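Long-range contacts in dihydrofolate reductase (Moritella profunda, PDB 3IA4), which reduces 7,8-dihydrofolate to tetrahydrofolate with NADPH and is held here with its cofactor and the inhibitor methotrexate: residues P26-L31 and H151-S156; D110-T115 and S156-V161. One frame throughout, in Å; residues are numbered along the deposited sequence.

Contact 1. Residues P26-L31 and H151-S156. With MTX (methotrexate), chain F.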
loop_
_atom_site.group_PDB
_atom_site.type_symbol
_atom_site.label_atom_id
_atom_site.label_comp_id
_atom_site.label_asym_id
_atom_site.label_seq_id
_atom_site.Cartn_x
_atom_site.Cartn_y
_atom_site.Cartn_z
ATOM N N PRO A 26 -2.457 8.711 -13.026
ATOM C CA PRO A 26 -2.038 9.722 -12.064
ATOM C C PRO A 26 -3.075 9.993 -10.999
ATOM O O PRO A 26 -2.698 10.308 -9.869
ATOM C CB PRO A 26 -1.902 11.006 -12.919
ATOM C CG PRO A 26 -2.312 10.621 -14.322
ATOM C CD PRO A 26 -2.402 9.144 -14.428
ATOM N N ALA A 27 -4.362 9.941 -11.330
ATOM C CA ALA A 27 -5.364 10.242 -10.325
ATOM C C ALA A 27 -5.369 9.272 -9.166
ATOM O O ALA A 27 -5.858 9.596 -8.075
ATOM C CB ALA A 27 -6.792 10.255 -10.951
ATOM N N GLU A 28 -4.951 8.036 -9.425
ATOM C CA GLU A 28 -4.922 7.018 -8.383
ATOM C C GLU A 28 -3.931 7.423 -7.293
ATOM O O GLU A 28 -4.126 7.080 -6.130
ATOM C CB GLU A 28 -4.527 5.670 -8.945
ATOM C CG GLU A 28 -5.186 4.527 -8.198
ATOM C CD GLU A 28 -4.483 4.127 -6.894
ATOM O OE1 GLU A 28 -3.239 4.132 -6.888
ATOM O OE2 GLU A 28 -5.183 3.802 -5.895
ATOM N N LEU A 29 -2.878 8.148 -7.641
ATOM C CA LEU A 29 -1.921 8.573 -6.586
ATOM C C LEU A 29 -2.548 9.587 -5.674
ATOM O O LEU A 29 -2.123 9.730 -4.501
ATOM C CB LEU A 29 -0.631 9.212 -7.150
ATOM C CG LEU A 29 0.241 8.293 -7.983
ATOM C CD1 LEU A 29 1.485 9.055 -8.557
ATOM C CD2 LEU A 29 0.677 7.082 -7.156
ATOM N N GLN A 30 -3.503 10.345 -6.215
ATOM C CA GLN A 30 -4.271 11.291 -5.400
ATOM C C GLN A 30 -5.179 10.535 -4.435
ATOM O O GLN A 30 -5.399 10.976 -3.310
ATOM C CB GLN A 30 -5.110 12.241 -6.264
ATOM C CG GLN A 30 -4.233 13.148 -7.121
ATOM C CD GLN A 30 -3.202 13.924 -6.315
ATOM O OE1 GLN A 30 -3.535 14.552 -5.302
ATOM N NE2 GLN A 30 -1.940 13.870 -6.746
ATOM N N LEU A 31 -5.732 9.403 -4.877
ATOM C CA LEU A 31 -6.492 8.571 -3.959
ATOM C C LEU A 31 -5.590 8.061 -2.851
ATOM O O LEU A 31 -5.969 8.041 -1.674
ATOM C CB LEU A 31 -7.111 7.387 -4.743
ATOM C CG LEU A 31 -8.030 6.393 -4.032
ATOM C CD1 LEU A 31 -8.828 5.566 -5.062
ATOM C CD2 LEU A 31 -7.184 5.489 -3.089
ATOM N N HIS A 151 -7.978 4.034 -17.644
ATOM C CA HIS A 151 -8.655 2.826 -17.209
ATOM C C HIS A 151 -9.656 3.165 -16.147
ATOM O O HIS A 151 -9.389 4.019 -15.313
ATOM C CB HIS A 151 -7.596 1.868 -16.543
ATOM C CG HIS A 151 -6.352 1.723 -17.357
ATOM N ND1 HIS A 151 -6.377 1.215 -18.635
ATOM C CD2 HIS A 151 -5.050 2.002 -17.086
ATOM C CE1 HIS A 151 -5.152 1.227 -19.141
ATOM N NE2 HIS A 151 -4.325 1.689 -18.220
ATOM N N ASN A 152 -10.788 2.456 -16.135
ATOM C CA ASN A 152 -11.711 2.551 -15.039
ATOM C C ASN A 152 -11.050 1.989 -13.773
ATOM O O ASN A 152 -10.330 1.007 -13.846
ATOM C CB ASN A 152 -12.911 1.671 -15.325
ATOM C CG ASN A 152 -13.729 2.147 -16.523
ATOM O OD1 ASN A 152 -13.800 3.316 -16.770
ATOM N ND2 ASN A 152 -14.343 1.222 -17.262
ATOM N N TYR A 153 -11.340 2.597 -12.646
ATOM C CA TYR A 153 -10.885 2.015 -11.353
ATOM C C TYR A 153 -11.870 2.311 -10.271
ATOM O O TYR A 153 -12.799 3.109 -10.471
ATOM C CB TYR A 153 -9.447 2.428 -11.002
ATOM C CG TYR A 153 -9.265 3.927 -10.756
ATOM C CD1 TYR A 153 -9.125 4.810 -11.816
ATOM C CD2 TYR A 153 -9.262 4.426 -9.467
ATOM C CE1 TYR A 153 -8.977 6.213 -11.572
ATOM C CE2 TYR A 153 -9.087 5.802 -9.209
ATOM C CZ TYR A 153 -8.946 6.671 -10.268
ATOM O OH TYR A 153 -8.788 8.032 -9.998
ATOM N N ARG A 154 -11.743 1.619 -9.145
ATOM C CA ARG A 154 -12.731 1.844 -8.094
ATOM C C ARG A 154 -12.027 1.581 -6.774
ATOM O O ARG A 154 -11.016 0.877 -6.711
ATOM C CB ARG A 154 -13.984 0.953 -8.247
ATOM C CG ARG A 154 -13.667 -0.482 -7.980
ATOM C CD ARG A 154 -14.862 -1.399 -8.342
ATOM N NE ARG A 154 -14.469 -2.809 -8.190
ATOM C CZ ARG A 154 -13.880 -3.524 -9.149
ATOM N NH1 ARG A 154 -13.542 -4.801 -8.917
ATOM N NH2 ARG A 154 -13.590 -2.967 -10.343
ATOM N N PHE A 155 -12.540 2.216 -5.742
ATOM C CA PHE A 155 -12.041 2.022 -4.369
ATOM C C PHE A 155 -12.971 1.173 -3.518
ATOM O O PHE A 155 -14.183 1.328 -3.567
ATOM C CB PHE A 155 -11.924 3.399 -3.748
ATOM C CG PHE A 155 -11.480 3.348 -2.338
ATOM C CD1 PHE A 155 -10.195 2.871 -2.047
ATOM C CD2 PHE A 155 -12.345 3.666 -1.288
ATOM C CE1 PHE A 155 -9.764 2.749 -0.731
ATOM C CE2 PHE A 155 -11.906 3.557 0.059
ATOM C CZ PHE A 155 -10.628 3.088 0.323
ATOM N N SER A 156 -12.404 0.267 -2.709
ATOM C CA SER A 156 -13.205 -0.549 -1.816
ATOM C C SER A 156 -12.449 -0.642 -0.501
ATOM O O SER A 156 -11.309 -1.137 -0.483
ATOM C CB SER A 156 -13.360 -1.947 -2.463
ATOM O OG SER A 156 -13.960 -2.891 -1.617
HETATM N N1 MTX F . -1.856 3.224 -4.771
HETATM C C2 MTX F . -2.528 2.586 -3.789
HETATM N NA2 MTX F . -3.871 2.568 -3.872
HETATM N N3 MTX F . -1.863 1.999 -2.750
HETATM C C4 MTX F . -0.499 2.049 -2.668
HETATM N NA4 MTX F . 0.093 1.437 -1.670
HETATM C C4A MTX F . 0.185 2.719 -3.633
HETATM N N5 MTX F . 1.554 2.818 -3.536
HETATM C C6 MTX F . 2.238 3.484 -4.522
HETATM C C7 MTX F . 1.603 4.101 -5.598
HETATM N N8 MTX F . 0.206 4.023 -5.676
HETATM C C8A MTX F . -0.477 3.321 -4.688
HETATM C C9 MTX F . 3.756 3.536 -4.387
HETATM N N10 MTX F . 4.387 4.489 -5.300
HETATM C CM MTX F . 5.257 3.917 -6.355
HETATM C C11 MTX F . 3.892 8.644 -4.885
HETATM C C12 MTX F . 4.663 8.135 -5.921
HETATM C C13 MTX F . 4.843 6.773 -6.056
HETATM C C14 MTX F . 4.216 5.904 -5.163
HETATM C C15 MTX F . 3.429 6.444 -4.149
HETATM C C16 MTX F . 3.316 7.792 -3.941
HETATM C C MTX F . 3.617 10.077 -4.724
HETATM O O MTX F . 4.488 11.039 -5.210
HETATM N N MTX F . 2.464 10.384 -4.134
HETATM C CA MTX F . 2.081 11.714 -3.754
HETATM C CT MTX F . 1.651 11.711 -2.304
HETATM O O1 MTX F . 1.145 10.658 -1.811
HETATM O O2 MTX F . 1.773 12.762 -1.625
HETATM C CB MTX F . 0.894 12.232 -4.576
HETATM C CG MTX F . 1.240 12.323 -6.062
HETATM C CD MTX F . 2.286 13.388 -6.405
HETATM O OE1 MTX F . 2.639 13.594 -7.603
HETATM O OE2 MTX F . 2.823 14.084 -5.518
HETATM O O HOH W 1 -8.778 9.088 -7.644
#
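Tyr153 and Phe155 of strand 153-156 meet Ala27, Glu28 and Leu31 of helix 26-31 through apolar contacts and one shared water. The helix runs alongside the strand, nearly parallel to it (13°), with the short axes 10.6 Å apart, and the gap is spanned largely by side chains, with one water. The apolar part centres on Leu31, whose CG stands anti to the backbone N (chi1 -177°) and sends CD1 between the two aromatic residues. Leu31 CD1 reaches the edge of the Tyr153 ring at CE2, 4.2 Å away, and lies 4.0 Å from Phe155 CB; the other branch, CD2, approaches the Phe155 ring at CD1. One turn earlier in the helix, Ala27 CB sits 3.1 Å from Tyr153 OH, a close approach, while Glu28 CG passes the same ring obliquely.

The polar link is a water that donates to Ala27 O at 3.0 Å and lies 2.6 Å from Tyr153 OH, in the plane of the ring.

The remaining polar chemistry concerns the ligand. Methotrexate NA2 donates to Glu28 OE2 at 2.7 Å, nearly straight at 176°, while Glu28 OE1 lies 2.7 Å from methotrexate N1. Thr115 OG1 is also hydrogen-bonded to Glu28 OE2. Thus one helix presents its carboxylate to the pteridine and packs Ala27 and Leu31 on the sheet, with the phenol's polar end bridged by water to a helix carbonyl.

Contact 2. Residues D110-T115 and S156-V161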
loop_
_atom_site.group_PDB
_atom_site.type_symbol
_atom_site.label_atom_id
_atom_site.label_comp_id
_atom_site.label_asym_id
_atom_site.label_seq_id
_atom_site.Cartn_x
_atom_site.Cartn_y
_atom_site.Cartn_z
ATOM N N ASP A 110 -6.485 -5.280 9.906
ATOM C CA ASP A 110 -7.859 -5.007 10.257
ATOM C C ASP A 110 -8.659 -4.501 9.030
ATOM O O ASP A 110 -9.886 -4.709 8.981
ATOM C CB ASP A 110 -7.857 -3.897 11.329
ATOM C CG ASP A 110 -7.232 -4.354 12.647
ATOM O OD1 ASP A 110 -6.385 -3.618 13.182
ATOM O OD2 ASP A 110 -7.599 -5.439 13.189
ATOM N N ARG A 111 -8.003 -3.734 8.134
ATOM C CA ARG A 111 -8.674 -3.144 6.973
ATOM C C ARG A 111 -7.757 -3.266 5.754
ATOM O O ARG A 111 -6.527 -3.221 5.907
ATOM C CB ARG A 111 -8.943 -1.638 7.195
ATOM C CG ARG A 111 -9.876 -1.301 8.332
ATOM C CD ARG A 111 -9.906 0.214 8.426
ATOM N NE ARG A 111 -10.954 0.602 9.362
ATOM C CZ ARG A 111 -11.173 1.872 9.686
ATOM N NH1 ARG A 111 -10.356 2.806 9.222
ATOM N NH2 ARG A 111 -12.159 2.187 10.530
ATOM N N LEU A 112 -8.354 -3.383 4.574
ATOM C CA LEU A 112 -7.660 -3.256 3.304
ATOM C C LEU A 112 -8.285 -2.102 2.561
ATOM O O LEU A 112 -9.501 -2.053 2.383
ATOM C CB LEU A 112 -7.839 -4.514 2.448
ATOM C CG LEU A 112 -7.287 -5.800 3.117
ATOM C CD1 LEU A 112 -7.579 -7.000 2.177
ATOM C CD2 LEU A 112 -5.807 -5.726 3.542
ATOM N N TYR A 113 -7.459 -1.178 2.103
ATOM C CA TYR A 113 -7.926 -0.102 1.253
ATOM C C TYR A 113 -7.511 -0.515 -0.151
ATOM O O TYR A 113 -6.355 -0.366 -0.540
ATOM C CB TYR A 113 -7.191 1.212 1.590
ATOM C CG TYR A 113 -7.558 1.860 2.927
ATOM C CD1 TYR A 113 -7.947 3.194 2.941
ATOM C CD2 TYR A 113 -7.432 1.188 4.145
ATOM C CE1 TYR A 113 -8.211 3.837 4.111
ATOM C CE2 TYR A 113 -7.737 1.851 5.372
ATOM C CZ TYR A 113 -8.092 3.192 5.306
ATOM O OH TYR A 113 -8.429 3.853 6.476
ATOM N N LEU A 114 -8.430 -1.083 -0.919
ATOM C CA LEU A 114 -8.076 -1.592 -2.233
ATOM C C LEU A 114 -8.606 -0.706 -3.354
ATOM O O LEU A 114 -9.787 -0.406 -3.437
ATOM C CB LEU A 114 -8.667 -3.002 -2.438
ATOM C CG LEU A 114 -8.212 -4.059 -1.391
ATOM C CD1 LEU A 114 -8.718 -5.443 -1.702
ATOM C CD2 LEU A 114 -6.664 -4.090 -1.309
ATOM N N THR A 115 -7.738 -0.396 -4.275
ATOM C CA THR A 115 -8.213 0.154 -5.552
ATOM C C THR A 115 -8.146 -0.989 -6.561
ATOM O O THR A 115 -7.136 -1.698 -6.607
ATOM C CB THR A 115 -7.228 1.219 -5.963
ATOM O OG1 THR A 115 -7.327 2.296 -5.017
ATOM C CG2 THR A 115 -7.554 1.764 -7.387
ATOM N N SER A 156 -12.404 0.267 -2.709
ATOM C CA SER A 156 -13.205 -0.549 -1.816
ATOM C C SER A 156 -12.449 -0.642 -0.501
ATOM O O SER A 156 -11.309 -1.137 -0.483
ATOM C CB SER A 156 -13.360 -1.947 -2.463
ATOM O OG SER A 156 -13.960 -2.891 -1.617
ATOM N N LEU A 157 -13.070 -0.199 0.593
ATOM C CA LEU A 157 -12.466 -0.347 1.882
ATOM C C LEU A 157 -13.087 -1.545 2.586
ATOM O O LEU A 157 -14.301 -1.587 2.842
ATOM C CB LEU A 157 -12.559 0.995 2.635
ATOM C CG LEU A 157 -12.070 1.079 4.073
ATOM C CD1 LEU A 157 -10.873 0.327 4.369
ATOM C CD2 LEU A 157 -11.900 2.574 4.480
ATOM N N LEU A 158 -12.259 -2.575 2.797
ATOM C CA LEU A 158 -12.722 -3.792 3.462
ATOM C C LEU A 158 -12.273 -3.873 4.911
ATOM O O LEU A 158 -11.103 -3.571 5.254
ATOM C CB LEU A 158 -12.192 -5.033 2.752
ATOM C CG LEU A 158 -12.439 -5.186 1.259
ATOM C CD1 LEU A 158 -11.814 -6.461 0.755
ATOM C CD2 LEU A 158 -13.952 -5.228 1.060
ATOM N N GLU A 159 -13.177 -4.375 5.747
ATOM C CA GLU A 159 -12.890 -4.612 7.152
ATOM C C GLU A 159 -12.910 -6.102 7.402
ATOM O O GLU A 159 -13.854 -6.775 6.991
ATOM C CB GLU A 159 -14.014 -3.936 7.950
ATOM C CG GLU A 159 -13.777 -3.727 9.373
ATOM C CD GLU A 159 -15.001 -3.041 9.984
ATOM O OE1 GLU A 159 -16.095 -3.643 9.940
ATOM O OE2 GLU A 159 -14.859 -1.893 10.468
ATOM N N ARG A 160 -11.895 -6.615 8.106
ATOM C CA ARG A 160 -11.837 -8.042 8.418
ATOM C C ARG A 160 -13.014 -8.430 9.299
ATOM O O ARG A 160 -13.346 -7.719 10.264
ATOM C CB ARG A 160 -10.479 -8.396 9.069
ATOM C CG ARG A 160 -10.318 -9.846 9.355
ATOM C CD ARG A 160 -9.953 -10.705 8.149
ATOM N NE ARG A 160 -9.999 -12.107 8.605
ATOM C CZ ARG A 160 -8.976 -12.794 9.093
ATOM N NH1 ARG A 160 -9.185 -14.071 9.537
ATOM N NH2 ARG A 160 -7.758 -12.259 9.180
ATOM N N VAL A 161 -13.659 -9.549 8.950
ATOM C CA VAL A 161 -14.691 -10.190 9.793
ATOM C C VAL A 161 -14.156 -11.504 10.340
ATOM O O VAL A 161 -13.708 -12.344 9.560
ATOM C CB VAL A 161 -15.981 -10.475 8.930
ATOM C CG1 VAL A 161 -17.078 -11.153 9.762
ATOM C CG2 VAL A 161 -16.497 -9.196 8.322
HETATM O O HOH W 2 -11.745 -5.659 11.499
#
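Strands 111-115 and 156-160 pair as antiparallel neighbours in the large mixed sheet of the dihydrofolate reductase fold, strand 111-117 standing between strands 2-9 and 153-160. Their axes come within 4.6 Å at 165°, and five backbone hydrogen bonds join them. Leu112 and Leu158 form a hydrogen-bonded pair, each N donating to the other's O at 2.8 Å. Leu114 and Ser156 form the next such pair. At the far end Arg160 N donates to Asp110 O at 2.9 Å, with an N-H...O angle of 174°. A water bridges Asp110 O and Arg160 O there.

The non-hydrogen-bonded pairs, Arg111 with Glu159 and Tyr113 with Leu157, put their side chains on one face. Leu157 has CG anti to its backbone N (chi1 176°), which brings the side chain back across toward strand 111-115. It lies beside Tyr113, pointing the same way, and its CD1 makes a CH-pi contact over the ring, 3.8 Å from the centroid. Leu157 CD1 also lies 3.4 Å from Leu112 O and 3.9 Å from Arg111 CB. Glu92 OE2 takes a salt bridge from Arg111 NH1 and a hydrogen bond with Tyr113 OH.

On the other face, the side chains of Leu114 and Leu158 cross, with Leu114 CD1 4.1 Å from Leu158 CD1, and Tyr130 packs against both leucines. The chemistry is therefore divided: backbone bonds fix the register; the Tyr113 face combines a CH-pi contact with the Arg111 guanidinium and Tyr113 hydroxyl tied to Glu92; the Leu114 face is mainly apolar, apart from Ser156 OG, hydrogen-bonded to Glu137.

The two contacts lie about 15 Å apart, centre to centre, and follow one another along strand 153-160, meeting at Ser156. Contact 1 sets the early part of that strand against helix 26-36, whereas contact 2 pairs its later part with strand 111-117, its neighbour in the sheet. In chain order the segments run 26-31, 110-115, 151-156 and 156-161, so the contacts interleave. They also touch directly: Leu31 CD1 packs 3.6 Å from Thr115 OG1, and Phe155 CD1 packs 3.6 Å from Leu114 O. Helix 26-36 and strand 111-117, which both contribute to the methotrexate pocket through Glu28 and Thr115, thus both pack against strand 153-160.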